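Local coordinates for protein 16S rRNA methylase (Uncultured bacterium, PDB 7JLZ) that probably methylates N1 of adenine 1408 in the 16S rRNA of the 30S ribosomal subunit, a modification associated with aminoglycoside resistance, at residues Gly81-Phe86 with Gly104-Ser109. Numbering follows the deposited sequence.
Sequences GSVEYF and GSLLQS
E84 reaches S105 through its carboxylate. The bond from CA to CB of E84 runs past 104-109 rather than at it, and the end of the chain comes nearer: CG stands anti to the carbonyl carbon (chi1 -67°), and a bend at chi2 of 70° swings the carboxylate across the gap. E84 CD comes within 3.7 Å of S105 OG, and E84 OE1 accepts a hydrogen bond from that hydroxyl at 2.7 Å, using its syn lone pair, on the side of OE2. K117 of helix 115-118 makes a weak, long ion pair with the same oxygen. E84 OE2 lies an implausibly short 2.4 Å from a water, so that bond is doubtful; the same water accepts from S105 N at 3.1 Å.

The two loops follow strands 76-80 and 94-100 of a seven-stranded mixed sheet whose order, 3-2-1-4-5-7-6, is that of the Rossmann-like class I methyltransferases. 104-109 includes a type II beta turn from S105 to Q108, closed by Q108 N bonding to S105 O. In 81-86, S82 OG accepts from Y85 N, three residues on, at 3.1 Å (N-H...O angle 145°), an ST motif that spans V83 and E84.

Beside the E84-S105 bond, V83 points at the opposing loop: V83 CB lies 3.6 Å from S105 OG, and V83 CG2 meets L106 CB at 3.8 Å, the two side chains crossing at a slant. V83 also touches W103 and K117, whereas L106 packs on I121 of helix 120-124.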
ATOM      1  N   GLY A  81      10.367  -4.202   5.370  1.00 26.55           N
ATOM      2  CA  GLY A  81       9.320  -4.985   6.001  1.00 22.18           C
ATOM      3  C   GLY A  81       8.623  -5.879   5.002  1.00 26.05           C
ATOM      4  O   GLY A  81       8.782  -5.742   3.788  1.00 24.99           O
ATOM      5  N   SER A  82       7.847  -6.809   5.546  1.00 28.03           N
ATOM      6  CA  SER A  82       7.073  -7.777   4.784  1.00 28.57           C
ATOM      7  C   SER A  82       6.008  -8.301   5.734  1.00 28.26           C
ATOM      8  O   SER A  82       6.025  -7.988   6.928  1.00 28.34           O
ATOM      9  CB  SER A  82       7.944  -8.927   4.265  1.00 29.06           C
ATOM     10  OG  SER A  82       8.352  -9.769   5.333  1.00 29.44           O
ATOM     11  N   VAL A  83       5.083  -9.107   5.199  1.00 27.54           N
ATOM     12  CA  VAL A  83       4.076  -9.741   6.061  1.00 27.05           C
ATOM     13  C   VAL A  83       4.754 -10.500   7.187  1.00 33.57           C
ATOM     14  O   VAL A  83       4.370 -10.396   8.358  1.00 36.53           O
ATOM     15  CB  VAL A  83       3.165 -10.681   5.250  1.00 30.05           C
ATOM     16  CG1 VAL A  83       2.335 -11.560   6.196  1.00 33.07           C
ATOM     17  CG2 VAL A  83       2.257  -9.913   4.328  1.00 28.77           C
ATOM     18  N   GLU A  84       5.781 -11.278   6.845  1.00 30.03           N
ATOM     19  CA  GLU A  84       6.435 -12.166   7.793  1.00 33.92           C
ATOM     20  C   GLU A  84       7.362 -11.429   8.751  1.00 30.84           C
ATOM     21  O   GLU A  84       7.625 -11.930   9.851  1.00 31.89           O
ATOM     22  CB  GLU A  84       7.210 -13.241   7.031  1.00 37.01           C
ATOM     23  CG  GLU A  84       6.339 -14.222   6.243  1.00 45.02           C
ATOM     24  CD  GLU A  84       5.648 -13.612   5.024  1.00 44.77           C
ATOM     25  OE1 GLU A  84       4.531 -14.075   4.702  1.00 47.66           O
ATOM     26  OE2 GLU A  84       6.215 -12.684   4.396  1.00 40.60           O
ATOM     27  N   TYR A  85       7.873 -10.263   8.353  1.00 28.60           N
ATOM     28  CA  TYR A  85       8.750  -9.434   9.178  1.00 28.97           C
ATOM     29  C   TYR A  85       8.194  -8.019   9.145  1.00 31.51           C
ATOM     30  O   TYR A  85       8.752  -7.121   8.509  1.00 27.76           O
ATOM     31  CB  TYR A  85      10.199  -9.486   8.688  1.00 31.91           C
ATOM     32  CG  TYR A  85      10.810 -10.858   8.827  1.00 34.49           C
ATOM     33  CD1 TYR A  85      11.367 -11.279  10.031  1.00 36.30           C
ATOM     34  CD2 TYR A  85      10.823 -11.738   7.755  1.00 37.53           C
ATOM     35  CE1 TYR A  85      11.927 -12.539  10.157  1.00 42.73           C
ATOM     36  CE2 TYR A  85      11.377 -12.991   7.869  1.00 37.78           C
ATOM     37  CZ  TYR A  85      11.928 -13.389   9.069  1.00 40.45           C
ATOM     38  OH  TYR A  85      12.481 -14.643   9.179  1.00 43.23           O
ATOM     39  N   PHE A  86       7.060  -7.837   9.809  1.00 27.10           N
ATOM     40  CA  PHE A  86       6.475  -6.515   9.734  1.00 26.81           C
ATOM     41  C   PHE A  86       6.867  -5.683  10.951  1.00 27.51           C
ATOM     42  O   PHE A  86       6.890  -6.201  12.075  1.00 28.25           O
ATOM     43  CB  PHE A  86       4.954  -6.609   9.646  1.00 29.71           C
ATOM     44  CG  PHE A  86       4.321  -5.309   9.302  1.00 26.26           C
ATOM     45  CD1 PHE A  86       3.966  -4.417  10.303  1.00 28.46           C
ATOM     46  CD2 PHE A  86       4.155  -4.941   7.977  1.00 26.08           C
ATOM     47  CE1 PHE A  86       3.415  -3.196   9.978  1.00 25.96           C
ATOM     48  CE2 PHE A  86       3.607  -3.722   7.646  1.00 28.34           C
ATOM     49  CZ  PHE A  86       3.241  -2.842   8.643  1.00 28.89           C
ATOM     50  N   GLY A 104       3.860  -9.840  -1.499  1.00 36.85           N
ATOM     51  CA  GLY A 104       4.226 -11.083  -0.841  1.00 35.99           C
ATOM     52  C   GLY A 104       3.015 -11.971  -0.662  1.00 34.54           C
ATOM     53  O   GLY A 104       2.220 -12.171  -1.586  1.00 38.26           O
ATOM     54  N   SER A 105       2.851 -12.496   0.550  1.00 35.31           N
ATOM     55  CA  SER A 105       1.750 -13.400   0.851  1.00 34.29           C
ATOM     56  C   SER A 105       0.439 -12.678   1.142  1.00 35.50           C
ATOM     57  O   SER A 105      -0.584 -13.345   1.325  1.00 35.83           O
ATOM     58  CB  SER A 105       2.119 -14.275   2.043  1.00 39.78           C
ATOM     59  OG  SER A 105       2.452 -13.455   3.150  1.00 38.52           O
ATOM     60  N   LEU A 106       0.438 -11.348   1.199  1.00 33.81           N
ATOM     61  CA  LEU A 106      -0.748 -10.615   1.628  1.00 32.31           C
ATOM     62  C   LEU A 106      -1.877 -10.785   0.617  1.00 32.36           C
ATOM     63  O   LEU A 106      -1.720 -10.439  -0.560  1.00 36.46           O
ATOM     64  CB  LEU A 106      -0.414  -9.136   1.802  1.00 33.01           C
ATOM     65  CG  LEU A 106      -1.512  -8.307   2.464  1.00 33.72           C
ATOM     66  CD1 LEU A 106      -1.849  -8.877   3.841  1.00 38.06           C
ATOM     67  CD2 LEU A 106      -1.109  -6.848   2.563  1.00 35.03           C
ATOM     68  N   LEU A 107      -3.019 -11.304   1.075  1.00 33.98           N
ATOM     69  CA  LEU A 107      -4.197 -11.483   0.219  1.00 36.04           C
ATOM     70  C   LEU A 107      -3.861 -12.322  -1.010  1.00 43.32           C
ATOM     71  O   LEU A 107      -4.401 -12.117  -2.095  1.00 48.25           O
ATOM     72  CB  LEU A 107      -4.793 -10.131  -0.190  1.00 36.02           C
ATOM     73  CG  LEU A 107      -5.356  -9.244   0.929  1.00 32.85           C
ATOM     74  CD1 LEU A 107      -5.653  -7.852   0.412  1.00 34.20           C
ATOM     75  CD2 LEU A 107      -6.599  -9.870   1.574  1.00 34.43           C
ATOM     76  N   GLN A 108      -2.956 -13.288  -0.828  1.00 47.70           N
ATOM     77  CA  GLN A 108      -2.410 -14.029  -1.960  1.00 54.38           C
ATOM     78  C   GLN A 108      -3.442 -14.946  -2.608  1.00 60.06           C
ATOM     79  O   GLN A 108      -3.396 -15.163  -3.824  1.00 62.52           O
ATOM     80  CB  GLN A 108      -1.196 -14.836  -1.512  1.00 58.70           C
ATOM     81  CG  GLN A 108      -0.418 -15.440  -2.659  1.00 66.74           C
ATOM     82  CD  GLN A 108       1.018 -15.741  -2.292  1.00 72.51           C
ATOM     83  OE1 GLN A 108       1.937 -15.431  -3.050  1.00 73.14           O
ATOM     84  NE2 GLN A 108       1.222 -16.351  -1.126  1.00 74.30           N
ATOM     85  N   SER A 109      -4.369 -15.498  -1.828  1.00 58.51           N
ATOM     86  CA  SER A 109      -5.337 -16.459  -2.336  1.00 65.88           C
ATOM     87  C   SER A 109      -6.754 -16.043  -1.972  1.00 72.92           C
ATOM     88  O   SER A 109      -7.018 -15.621  -0.840  1.00 70.39           O
ATOM     89  CB  SER A 109      -5.059 -17.865  -1.786  1.00 67.92           C
ATOM     90  OG  SER A 109      -6.178 -18.715  -1.969  1.00 72.04           O
TER
HETATM   91  O   HOH W   1       5.416 -12.179   2.182  1.00 42.53           O